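Condensin complex subunit 3 (Schizosaccharomyces pombe, PDB 5OQR) acts as a regulatory subunit of the condensin complex, which is required to convert interphase chromatin into mitotic-like condensed chromosomes. Local coordinates at residues A[293-298]-A[329-333]; A[339-343]-A[366-370]; A[346-350]-A[359-363]; A[384-389]-A[408-413]. All coordinates share one frame; numbering follows the deposited sequence.

The four contacts follow one run of an all-helical solenoid, all on the same side of the chain's centre. Contact 1 comes first, joining the loop after helix 290-293 to the end of helix 327-330; its centre is about 16 Å from that of contact 2, the nearest atoms about 5 Å apart, without touching. Contacts 2 and 3, with centres about 11 Å apart, share the hairpin of helix 336-348 and helix 356-372, contact 3 near its turn. Contact 4 closes the next hairpin, helix 378-394 with helix 399-412, in HEAT repeat 6. It lies about 11 Å from contact 2 between centres and touches it through Thr340 on Leu384 and Leu367 on Leu408, so the two neighbouring hairpins pack directly on each other.

Contact 1: A[293-298]-A[329-333]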
loop_
_atom_site.group_PDB
_atom_site.type_symbol
_atom_site.label_atom_id
_atom_site.label_comp_id
_atom_site.label_asym_id
_atom_site.label_seq_id
_atom_site.Cartn_x
_atom_site.Cartn_y
_atom_site.Cartn_z
ATOM N N LEU A 293 21.643 9.049 -18.228
ATOM C CA LEU A 293 20.649 9.911 -18.854
ATOM C C LEU A 293 21.274 10.771 -19.944
ATOM O O LEU A 293 20.670 10.984 -21.001
ATOM C CB LEU A 293 19.978 10.790 -17.801
ATOM C CG LEU A 293 18.746 11.558 -18.283
ATOM C CD1 LEU A 293 17.585 10.610 -18.540
ATOM C CD2 LEU A 293 18.351 12.631 -17.285
ATOM N N SER A 294 22.485 11.270 -19.708
ATOM C CA SER A 294 23.178 12.096 -20.687
ATOM C C SER A 294 23.794 11.285 -21.817
ATOM O O SER A 294 24.396 11.874 -22.719
ATOM C CB SER A 294 24.270 12.917 -19.999
ATOM O OG SER A 294 23.735 13.699 -18.948
ATOM N N GLN A 295 23.663 9.962 -21.793
ATOM C CA GLN A 295 24.236 9.097 -22.815
ATOM C C GLN A 295 23.208 8.603 -23.821
ATOM O O GLN A 295 23.571 7.875 -24.748
ATOM C CB GLN A 295 24.929 7.901 -22.156
ATOM C CG GLN A 295 26.298 8.230 -21.589
ATOM C CD GLN A 295 26.797 7.179 -20.621
ATOM O OE1 GLN A 295 26.209 6.105 -20.494
ATOM N NE2 GLN A 295 27.887 7.486 -19.928
ATOM N N LEU A 296 21.940 8.964 -23.656
ATOM C CA LEU A 296 20.922 8.597 -24.627
ATOM C C LEU A 296 20.955 9.549 -25.814
ATOM O O LEU A 296 21.040 10.769 -25.655
ATOM C CB LEU A 296 19.533 8.621 -23.991
ATOM C CG LEU A 296 19.248 7.601 -22.889
ATOM C CD1 LEU A 296 17.860 7.840 -22.320
ATOM C CD2 LEU A 296 19.369 6.177 -23.404
ATOM N N GLU A 297 20.887 8.978 -27.012
ATOM C CA GLU A 297 20.867 9.745 -28.247
ATOM C C GLU A 297 19.630 9.377 -29.052
ATOM O O GLU A 297 19.254 8.203 -29.135
ATOM C CB GLU A 297 22.129 9.494 -29.078
ATOM C CG GLU A 297 23.416 9.857 -28.361
ATOM C CD GLU A 297 23.461 11.316 -27.943
ATOM O OE1 GLU A 297 22.905 12.165 -28.671
ATOM O OE2 GLU A 297 24.047 11.611 -26.879
ATOM N N PHE A 298 18.998 10.390 -29.642
ATOM C CA PHE A 298 17.769 10.224 -30.412
ATOM C C PHE A 298 17.982 10.775 -31.818
ATOM O O PHE A 298 17.434 11.826 -32.178
ATOM C CB PHE A 298 16.596 10.918 -29.724
ATOM C CG PHE A 298 16.373 10.462 -28.314
ATOM C CD1 PHE A 298 16.963 11.130 -27.257
ATOM C CD2 PHE A 298 15.581 9.362 -28.045
ATOM C CE1 PHE A 298 16.766 10.712 -25.959
ATOM C CE2 PHE A 298 15.379 8.939 -26.749
ATOM C CZ PHE A 298 15.972 9.616 -25.704
ATOM N N LEU A 329 19.365 18.840 -22.200
ATOM C CA LEU A 329 18.979 17.484 -22.566
ATOM C C LEU A 329 17.715 17.476 -23.415
ATOM O O LEU A 329 17.542 16.588 -24.257
ATOM C CB LEU A 329 18.778 16.635 -21.309
ATOM C CG LEU A 329 20.030 16.113 -20.596
ATOM C CD1 LEU A 329 20.773 15.109 -21.466
ATOM C CD2 LEU A 329 20.956 17.245 -20.178
ATOM N N LEU A 330 16.823 18.448 -23.210
ATOM C CA LEU A 330 15.604 18.521 -24.004
ATOM C C LEU A 330 15.876 18.871 -25.459
ATOM O O LEU A 330 15.044 18.566 -26.319
ATOM C CB LEU A 330 14.644 19.552 -23.408
ATOM C CG LEU A 330 13.757 19.096 -22.252
ATOM C CD1 LEU A 330 12.958 20.274 -21.728
ATOM C CD2 LEU A 330 12.824 17.975 -22.677
ATOM N N ASP A 331 17.011 19.507 -25.754
ATOM C CA ASP A 331 17.340 19.826 -27.137
ATOM C C ASP A 331 17.445 18.577 -28.000
ATOM O O ASP A 331 17.432 18.685 -29.230
ATOM C CB ASP A 331 18.651 20.612 -27.199
ATOM C CG ASP A 331 18.489 22.060 -26.764
ATOM O OD1 ASP A 331 17.396 22.626 -26.967
ATOM O OD2 ASP A 331 19.459 22.633 -26.223
ATOM N N LYS A 332 17.545 17.397 -27.387
ATOM C CA LYS A 332 17.579 16.156 -28.147
ATOM C C LYS A 332 16.195 15.706 -28.587
ATOM O O LYS A 332 16.088 14.859 -29.480
ATOM C CB LYS A 332 18.240 15.058 -27.317
ATOM C CG LYS A 332 19.624 15.425 -26.830
ATOM C CD LYS A 332 20.273 14.284 -26.077
ATOM C CE LYS A 332 21.608 14.707 -25.501
ATOM N NZ LYS A 332 22.413 13.545 -25.046
ATOM N N MET A 333 15.143 16.245 -27.988
ATOM C CA MET A 333 13.796 15.929 -28.423
ATOM C C MET A 333 13.433 16.763 -29.650
ATOM O O MET A 333 13.897 17.896 -29.797
ATOM C CB MET A 333 12.797 16.192 -27.303
ATOM C CG MET A 333 12.942 15.268 -26.105
ATOM S SD MET A 333 12.536 13.550 -26.466
ATOM C CE MET A 333 14.148 12.865 -26.832
HETATM O O HOH W 1 20.814 12.059 -23.556
#
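Met333 and Phe298 make the dense end of this contact. The methyl CE of Met333 sits over one face of the Phe298 ring, offset toward its rim, with CE 3.3 Å from Phe298 CD1. That is a CH-pi contact, and with SD further out above the same ring it is a Met-aromatic one; bends at chi2 and chi3 turn the Met333 methyl back onto the ring. Lys332 CB meets the ring at its edge, 4.1 Å from Phe298 CD1.

The other end is polar and more exposed. Beyond CG the Lys332 chain runs extended (chi2 -177°), carrying NZ to the type I beta turn from Leu293 to Leu296. There NZ donates to Leu296 O at 3.2 Å and forms a salt bridge with Glu297 OE2 at 3.1 Å, approaching from above the carboxylate plane. A water accepts from Lys332 NZ and donates to Leu293 O and Leu296 O, so the ammonium group holds the turn directly through Leu296 O and, by way of the water, through Leu293 O. Leu329 CD1 rests more loosely against Ser294 CA, 3.9 Å away.

Helix 308-324 backs both segments, Phe317 meeting the Phe298 ring and Leu293 while Cys321 touches Leu329; Phe286 of helix 275-288 packs on Leu293 and Leu296.

Contact 2: A[339-343]-A[366-370]; sequences LTYYI and LLYIG
Chi1 of -63° in Leu366 sets CG beside its own backbone N, and the extended chi2 of -180° then sends CD1 across to helix 336-348. Ile343 has a similar first torsion, -68°, that turns its CG1 branch to meet it. The two side chains slide past each other in opposite directions, Ile343 CG1 lying 3.5 Å from Leu366 CD1 and 3.6 Å from Leu366 CB. The same Leu366 methyl comes within 4.3 Å of Tyr342 CB.

Leu339 lies one turn earlier in its helix. Its CD1 is 4.1 Å from Leu366 CD2, while CD2 lies against the backbone of Gly370, 3.7 Å from CA. With no side chain there, Leu339 can settle directly on the main chain. The helices run nearly antiparallel, their local axes 10.5 Å apart, as in the hairpins from which HEAT-type solenoids are built.

Tyr342 gives the interface only its inner part: its ring leads away to stack on Trp303, and its hydroxyl bonds to Glu300. Between the helices, then, buried aliphatic groups meet through hydrophobic burial and close van der Waals packing, and the polar end of Tyr342 is satisfied outside that core.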
loop_
_atom_site.group_PDB
_atom_site.type_symbol
_atom_site.label_atom_id
_atom_site.label_comp_id
_atom_site.label_asym_id
_atom_site.label_seq_id
_atom_site.Cartn_x
_atom_site.Cartn_y
_atom_site.Cartn_z
ATOM N N LEU A 339 7.952 16.113 -35.115
ATOM C CA LEU A 339 7.032 15.281 -34.348
ATOM C C LEU A 339 5.764 15.001 -35.140
ATOM O O LEU A 339 5.314 13.855 -35.232
ATOM C CB LEU A 339 6.700 15.965 -33.024
ATOM C CG LEU A 339 5.808 15.180 -32.063
ATOM C CD1 LEU A 339 6.573 14.028 -31.442
ATOM C CD2 LEU A 339 5.254 16.099 -30.997
ATOM N N THR A 340 5.166 16.047 -35.717
ATOM C CA THR A 340 4.008 15.853 -36.583
ATOM C C THR A 340 4.325 14.856 -37.688
ATOM O O THR A 340 3.499 14.002 -38.024
ATOM C CB THR A 340 3.568 17.189 -37.184
ATOM O OG1 THR A 340 3.415 18.161 -36.142
ATOM C CG2 THR A 340 2.245 17.038 -37.919
ATOM N N TYR A 341 5.525 14.947 -38.258
ATOM C CA TYR A 341 5.935 14.004 -39.290
ATOM C C TYR A 341 6.069 12.593 -38.727
ATOM O O TYR A 341 5.592 11.630 -39.339
ATOM C CB TYR A 341 7.248 14.481 -39.915
ATOM C CG TYR A 341 7.902 13.505 -40.862
ATOM C CD1 TYR A 341 9.156 12.981 -40.586
ATOM C CD2 TYR A 341 7.275 13.115 -42.036
ATOM C CE1 TYR A 341 9.765 12.096 -41.446
ATOM C CE2 TYR A 341 7.876 12.227 -42.904
ATOM C CZ TYR A 341 9.123 11.723 -42.606
ATOM O OH TYR A 341 9.732 10.835 -43.463
ATOM N N TYR A 342 6.697 12.451 -37.558
ATOM C CA TYR A 342 6.866 11.127 -36.962
ATOM C C TYR A 342 5.520 10.487 -36.648
ATOM O O TYR A 342 5.341 9.278 -36.829
ATOM C CB TYR A 342 7.710 11.220 -35.693
ATOM C CG TYR A 342 9.095 11.784 -35.896
ATOM C CD1 TYR A 342 9.810 11.533 -37.059
ATOM C CD2 TYR A 342 9.689 12.571 -34.920
ATOM C CE1 TYR A 342 11.077 12.049 -37.241
ATOM C CE2 TYR A 342 10.950 13.091 -35.094
ATOM C CZ TYR A 342 11.642 12.826 -36.255
ATOM O OH TYR A 342 12.902 13.348 -36.423
ATOM N N ILE A 343 4.567 11.281 -36.162
ATOM C CA ILE A 343 3.232 10.758 -35.890
ATOM C C ILE A 343 2.575 10.284 -37.180
ATOM O O ILE A 343 1.931 9.230 -37.216
ATOM C CB ILE A 343 2.380 11.825 -35.176
ATOM C CG1 ILE A 343 2.928 12.078 -33.772
ATOM C CG2 ILE A 343 0.911 11.402 -35.106
ATOM C CD1 ILE A 343 2.288 13.252 -33.047
ATOM N N LEU A 366 3.856 9.614 -28.569
ATOM C CA LEU A 366 4.180 10.836 -29.295
ATOM C C LEU A 366 3.220 11.962 -28.938
ATOM O O LEU A 366 3.623 13.127 -28.851
ATOM C CB LEU A 366 4.162 10.570 -30.801
ATOM C CG LEU A 366 5.194 9.574 -31.332
ATOM C CD1 LEU A 366 5.049 9.424 -32.836
ATOM C CD2 LEU A 366 6.609 10.000 -30.976
ATOM N N LEU A 367 1.946 11.638 -28.729
ATOM C CA LEU A 367 0.992 12.654 -28.301
ATOM C C LEU A 367 1.343 13.189 -26.917
ATOM O O LEU A 367 1.182 14.384 -26.649
ATOM C CB LEU A 367 -0.422 12.077 -28.312
ATOM C CG LEU A 367 -0.997 11.775 -29.694
ATOM C CD1 LEU A 367 -2.243 10.914 -29.586
ATOM C CD2 LEU A 367 -1.308 13.067 -30.428
ATOM N N TYR A 368 1.821 12.318 -26.024
ATOM C CA TYR A 368 2.243 12.776 -24.705
ATOM C C TYR A 368 3.409 13.746 -24.811
ATOM O O TYR A 368 3.438 14.770 -24.118
ATOM C CB TYR A 368 2.626 11.583 -23.826
ATOM C CG TYR A 368 1.456 10.906 -23.153
ATOM C CD1 TYR A 368 0.540 11.635 -22.410
ATOM C CD2 TYR A 368 1.264 9.537 -23.261
ATOM C CE1 TYR A 368 -0.530 11.023 -21.793
ATOM C CE2 TYR A 368 0.197 8.915 -22.653
ATOM C CZ TYR A 368 -0.697 9.662 -21.918
ATOM O OH TYR A 368 -1.765 9.049 -21.307
ATOM N N ILE A 369 4.383 13.440 -25.666
ATOM C CA ILE A 369 5.478 14.374 -25.902
ATOM C C ILE A 369 4.937 15.691 -26.435
ATOM O O ILE A 369 5.405 16.770 -26.054
ATOM C CB ILE A 369 6.512 13.758 -26.861
ATOM C CG1 ILE A 369 7.112 12.491 -26.247
ATOM C CG2 ILE A 369 7.616 14.759 -27.172
ATOM C CD1 ILE A 369 7.888 11.643 -27.223
ATOM N N GLY A 370 3.939 15.626 -27.314
ATOM C CA GLY A 370 3.392 16.843 -27.889
ATOM C C GLY A 370 2.618 17.666 -26.880
ATOM O O GLY A 370 2.692 18.897 -26.885
#

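Contact 3: A[346-350]-A[359-363]; sequences QYVSL and SCFII
Apolar packing carries most of this contact, with Ile363 at its centre. Leu350 and Ile363 reach toward each other tip to tip, Leu350 CD1 3.7 Å from Ile363 CD1. The same Ile363 methyl lies 3.8 Å from Tyr347 CD1, meeting the ring obliquely with the two side chains crossing at about a right angle. From the other branch of Leu350, CD2 spreads over the start of segment 359-363, coming 3.7 Å from Ser359 CB and 3.8 Å from Cys360 SG.

Gln346 mixes the two kinds of contact. Its bend at chi2 (62°) folds the amide over helix 356-372. The aliphatic part slides along Ile363 in the opposite sense, CG 3.6 Å from Ile363 CG1, while the amide carbon CD lies 3.6 Å from Ile362 CG2, the two side chains crossing nearly perpendicularly.

This is the turn end of an antiparallel helical hairpin of the kind HEAT-type solenoids are built from: helix 336-348 runs out into a short linker, and helix 356-372 returns beside it.

Of the polar groups, Gln346 OE1 lies 3.2 Å from Ser359 OG, a possible hydrogen bond that is doubtful on two counts: the serine hydroxyl is also bonded to Ser355 O, and its oxygen sits too close to a neighbour for its place to be sure. Ser355 OG in turn bonds to Ser349 O, joining the two ends of the linker. Tyr347 OH points to a different partner, His405 NE2 on helix 399-412, and so links the hairpin to its successor in the chain.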
loop_
_atom_site.group_PDB
_atom_site.type_symbol
_atom_site.label_atom_id
_atom_site.label_comp_id
_atom_site.label_asym_id
_atom_site.label_seq_id
_atom_site.Cartn_x
_atom_site.Cartn_y
_atom_site.Cartn_z
ATOM N N GLN A 346 3.531 7.018 -38.462
ATOM C CA GLN A 346 2.997 5.939 -37.643
ATOM C C GLN A 346 1.546 5.635 -37.988
ATOM O O GLN A 346 1.107 4.489 -37.847
ATOM C CB GLN A 346 3.137 6.302 -36.163
ATOM C CG GLN A 346 3.320 5.109 -35.242
ATOM C CD GLN A 346 4.584 4.324 -35.535
ATOM O OE1 GLN A 346 4.564 3.097 -35.588
ATOM N NE2 GLN A 346 5.691 5.028 -35.722
ATOM N N TYR A 347 0.786 6.637 -38.437
ATOM C CA TYR A 347 -0.570 6.381 -38.917
ATOM C C TYR A 347 -0.582 5.299 -39.986
ATOM O O TYR A 347 -1.494 4.466 -40.030
ATOM C CB TYR A 347 -1.185 7.660 -39.481
ATOM C CG TYR A 347 -1.513 8.728 -38.471
ATOM C CD1 TYR A 347 -1.963 8.406 -37.198
ATOM C CD2 TYR A 347 -1.384 10.066 -38.799
ATOM C CE1 TYR A 347 -2.265 9.390 -36.283
ATOM C CE2 TYR A 347 -1.679 11.052 -37.899
ATOM C CZ TYR A 347 -2.121 10.711 -36.643
ATOM O OH TYR A 347 -2.416 11.704 -35.748
ATOM N N VAL A 348 0.415 5.309 -40.872
ATOM C CA VAL A 348 0.475 4.315 -41.938
ATOM C C VAL A 348 0.465 2.909 -41.353
ATOM O O VAL A 348 -0.209 2.010 -41.869
ATOM C CB VAL A 348 1.718 4.557 -42.818
ATOM C CG1 VAL A 348 1.843 3.485 -43.893
ATOM C CG2 VAL A 348 1.656 5.936 -43.455
ATOM N N SER A 349 1.208 2.698 -40.266
ATOM C CA SER A 349 1.286 1.386 -39.638
ATOM C C SER A 349 -0.041 0.932 -39.045
ATOM O O SER A 349 -0.172 -0.246 -38.704
ATOM C CB SER A 349 2.361 1.392 -38.552
ATOM O OG SER A 349 3.658 1.468 -39.112
ATOM N N LEU A 350 -1.019 1.827 -38.904
ATOM C CA LEU A 350 -2.324 1.423 -38.401
ATOM C C LEU A 350 -3.125 0.649 -39.435
ATOM O O LEU A 350 -4.050 -0.079 -39.063
ATOM C CB LEU A 350 -3.116 2.649 -37.947
ATOM C CG LEU A 350 -2.588 3.380 -36.710
ATOM C CD1 LEU A 350 -3.416 4.622 -36.451
ATOM C CD2 LEU A 350 -2.594 2.475 -35.491
ATOM N N SER A 359 1.460 0.309 -32.848
ATOM C CA SER A 359 1.420 1.673 -33.365
ATOM C C SER A 359 0.511 2.558 -32.525
ATOM O O SER A 359 0.800 3.744 -32.332
ATOM C CB SER A 359 0.966 1.669 -34.825
ATOM O OG SER A 359 2.013 1.251 -35.680
ATOM N N CYS A 360 -0.597 2.009 -32.027
ATOM C CA CYS A 360 -1.438 2.764 -31.105
ATOM C C CYS A 360 -0.645 3.206 -29.883
ATOM O O CYS A 360 -0.762 4.352 -29.437
ATOM C CB CYS A 360 -2.642 1.924 -30.683
ATOM S SG CYS A 360 -3.855 1.662 -31.980
ATOM N N PHE A 361 0.176 2.309 -29.336
ATOM C CA PHE A 361 1.005 2.660 -28.190
ATOM C C PHE A 361 2.054 3.697 -28.566
ATOM O O PHE A 361 2.304 4.636 -27.802
ATOM C CB PHE A 361 1.664 1.401 -27.629
ATOM C CG PHE A 361 2.400 1.621 -26.343
ATOM C CD1 PHE A 361 1.710 1.805 -25.157
ATOM C CD2 PHE A 361 3.783 1.636 -26.314
ATOM C CE1 PHE A 361 2.384 2.008 -23.972
ATOM C CE2 PHE A 361 4.462 1.836 -25.130
ATOM C CZ PHE A 361 3.762 2.022 -23.958
ATOM N N ILE A 362 2.674 3.547 -29.739
ATOM C CA ILE A 362 3.688 4.503 -30.179
ATOM C C ILE A 362 3.072 5.883 -30.365
ATOM O O ILE A 362 3.607 6.891 -29.890
ATOM C CB ILE A 362 4.360 4.006 -31.473
ATOM C CG1 ILE A 362 5.120 2.707 -31.205
ATOM C CG2 ILE A 362 5.307 5.060 -32.036
ATOM C CD1 ILE A 362 5.532 1.966 -32.455
ATOM N N ILE A 363 1.944 5.951 -31.075
ATOM C CA ILE A 363 1.268 7.230 -31.277
ATOM C C ILE A 363 0.898 7.847 -29.936
ATOM O O ILE A 363 1.024 9.060 -29.737
ATOM C CB ILE A 363 0.034 7.038 -32.181
ATOM C CG1 ILE A 363 0.476 6.654 -33.594
ATOM C CG2 ILE A 363 -0.822 8.305 -32.219
ATOM C CD1 ILE A 363 -0.640 6.132 -34.472
#

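Contact 4: A[384-389]-A[408-413]; sequences LLKSLT and LLRKLC
Segments 384-389, on helix 378-394, and 408-413, on helix 399-412, pass each other with local axes 10.0 Å apart and their N-to-C directions at 144°, and the closest CA pair is Leu385 with Leu409. Both belong to HEAT repeat 6, an antiparallel helix pair, and the facing surfaces are built almost wholly from leucine.

Leu412 CD1 pushes in among three side chains of the first helix: it is 3.6 Å from Leu384 CG and 3.6 Å from Leu388 CD1, with Leu385 CB a little further away. Leu388 also directs CD1 at Leu408 CG, 3.7 Å away, the two crossing at about a right angle. On the Leu409 flank, a first torsion of -159° places CG opposite the backbone N and lets CD1 settle between Leu385 CD1, at 3.5 Å, and Leu388 CB, at 3.6 Å.

The core continues beyond the pair. Leu384 touches Thr340 of helix 336-348, Leu408 meets Leu367 and Leu371 of helix 356-372, and Leu385 lies on Leu422 of the following helix 416-434.

At the border of the apolar patch, Thr389 turns its hydroxyl back on its own helix, OG1 donating to Leu385 O.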
loop_
_atom_site.group_PDB
_atom_site.type_symbol
_atom_site.label_atom_id
_atom_site.label_comp_id
_atom_site.label_asym_id
_atom_site.label_seq_id
_atom_site.Cartn_x
_atom_site.Cartn_y
_atom_site.Cartn_z
ATOM N N LEU A 384 0.817 20.842 -36.884
ATOM C CA LEU A 384 0.243 19.799 -36.042
ATOM C C LEU A 384 -1.269 19.945 -35.940
ATOM O O LEU A 384 -1.996 18.947 -35.906
ATOM C CB LEU A 384 0.886 19.842 -34.658
ATOM C CG LEU A 384 0.417 18.805 -33.640
ATOM C CD1 LEU A 384 0.548 17.390 -34.184
ATOM C CD2 LEU A 384 1.214 18.960 -32.363
ATOM N N LEU A 385 -1.762 21.183 -35.891
ATOM C CA LEU A 385 -3.203 21.401 -35.852
ATOM C C LEU A 385 -3.868 20.856 -37.109
ATOM O O LEU A 385 -4.907 20.191 -37.040
ATOM C CB LEU A 385 -3.494 22.891 -35.687
ATOM C CG LEU A 385 -4.968 23.287 -35.625
ATOM C CD1 LEU A 385 -5.650 22.636 -34.437
ATOM C CD2 LEU A 385 -5.100 24.794 -35.556
ATOM N N LYS A 386 -3.278 21.132 -38.273
ATOM C CA LYS A 386 -3.790 20.573 -39.518
ATOM C C LYS A 386 -3.801 19.053 -39.468
ATOM O O LYS A 386 -4.806 18.414 -39.799
ATOM C CB LYS A 386 -2.942 21.056 -40.691
ATOM C CG LYS A 386 -3.686 21.897 -41.700
ATOM C CD LYS A 386 -2.744 22.319 -42.807
ATOM C CE LYS A 386 -3.453 23.119 -43.874
ATOM N NZ LYS A 386 -2.487 23.967 -44.621
ATOM N N SER A 387 -2.680 18.453 -39.065
ATOM C CA SER A 387 -2.599 16.999 -38.986
ATOM C C SER A 387 -3.687 16.440 -38.079
ATOM O O SER A 387 -4.394 15.495 -38.447
ATOM C CB SER A 387 -1.214 16.584 -38.490
ATOM O OG SER A 387 -1.094 15.175 -38.432
ATOM N N LEU A 388 -3.839 17.015 -36.885
ATOM C CA LEU A 388 -4.879 16.554 -35.972
ATOM C C LEU A 388 -6.262 16.794 -36.555
ATOM O O LEU A 388 -7.132 15.918 -36.494
ATOM C CB LEU A 388 -4.736 17.258 -34.623
ATOM C CG LEU A 388 -3.419 17.006 -33.887
ATOM C CD1 LEU A 388 -3.284 17.941 -32.701
ATOM C CD2 LEU A 388 -3.326 15.561 -33.438
ATOM N N THR A 389 -6.484 17.974 -37.134
ATOM C CA THR A 389 -7.767 18.264 -37.763
ATOM C C THR A 389 -8.090 17.244 -38.846
ATOM O O THR A 389 -9.255 16.883 -39.043
ATOM C CB THR A 389 -7.755 19.672 -38.350
ATOM O OG1 THR A 389 -7.346 20.609 -37.348
ATOM C CG2 THR A 389 -9.137 20.052 -38.860
ATOM N N LEU A 408 -4.871 17.299 -27.203
ATOM C CA LEU A 408 -3.791 18.037 -27.846
ATOM C C LEU A 408 -4.331 19.115 -28.777
ATOM O O LEU A 408 -3.722 20.180 -28.912
ATOM C CB LEU A 408 -2.893 17.063 -28.608
ATOM C CG LEU A 408 -1.698 17.618 -29.379
ATOM C CD1 LEU A 408 -0.744 18.358 -28.469
ATOM C CD2 LEU A 408 -0.988 16.478 -30.087
ATOM N N LEU A 409 -5.471 18.861 -29.418
ATOM C CA LEU A 409 -6.109 19.887 -30.232
ATOM C C LEU A 409 -6.432 21.119 -29.395
ATOM O O LEU A 409 -6.092 22.247 -29.771
ATOM C CB LEU A 409 -7.376 19.318 -30.869
ATOM C CG LEU A 409 -7.904 20.035 -32.109
ATOM C CD1 LEU A 409 -7.078 19.662 -33.328
ATOM C CD2 LEU A 409 -9.368 19.703 -32.325
ATOM N N ARG A 410 -7.090 20.920 -28.252
ATOM C CA ARG A 410 -7.385 22.028 -27.346
ATOM C C ARG A 410 -6.134 22.827 -27.018
ATOM O O ARG A 410 -6.159 24.062 -27.010
ATOM C CB ARG A 410 -8.017 21.489 -26.060
ATOM C CG ARG A 410 -8.186 22.517 -24.947
ATOM C CD ARG A 410 -9.170 23.606 -25.333
ATOM N NE ARG A 410 -9.264 24.638 -24.306
ATOM C CZ ARG A 410 -8.561 25.766 -24.297
ATOM N NH1 ARG A 410 -7.698 26.034 -25.267
ATOM N NH2 ARG A 410 -8.724 26.636 -23.310
ATOM N N LYS A 411 -5.032 22.138 -26.731
ATOM C CA LYS A 411 -3.797 22.820 -26.366
ATOM C C LYS A 411 -3.290 23.717 -27.487
ATOM O O LYS A 411 -2.675 24.754 -27.218
ATOM C CB LYS A 411 -2.742 21.782 -25.992
ATOM C CG LYS A 411 -1.385 22.345 -25.638
ATOM C CD LYS A 411 -0.365 21.227 -25.573
ATOM C CE LYS A 411 1.050 21.758 -25.565
ATOM N NZ LYS A 411 1.478 22.215 -24.214
ATOM N N LEU A 412 -3.529 23.341 -28.745
ATOM C CA LEU A 412 -3.029 24.133 -29.864
ATOM C C LEU A 412 -3.942 25.311 -30.176
ATOM O O LEU A 412 -3.463 26.385 -30.554
ATOM C CB LEU A 412 -2.868 23.250 -31.101
ATOM C CG LEU A 412 -1.934 22.053 -30.935
ATOM C CD1 LEU A 412 -1.864 21.252 -32.216
ATOM C CD2 LEU A 412 -0.553 22.501 -30.519
ATOM N N CYS A 413 -5.250 25.130 -30.035
ATOM C CA CYS A 413 -6.177 26.223 -30.286
ATOM C C CYS A 413 -5.857 27.409 -29.383
ATOM O O CYS A 413 -5.358 27.255 -28.266
ATOM C CB CYS A 413 -7.615 25.763 -30.062
ATOM S SG CYS A 413 -8.190 24.559 -31.265
#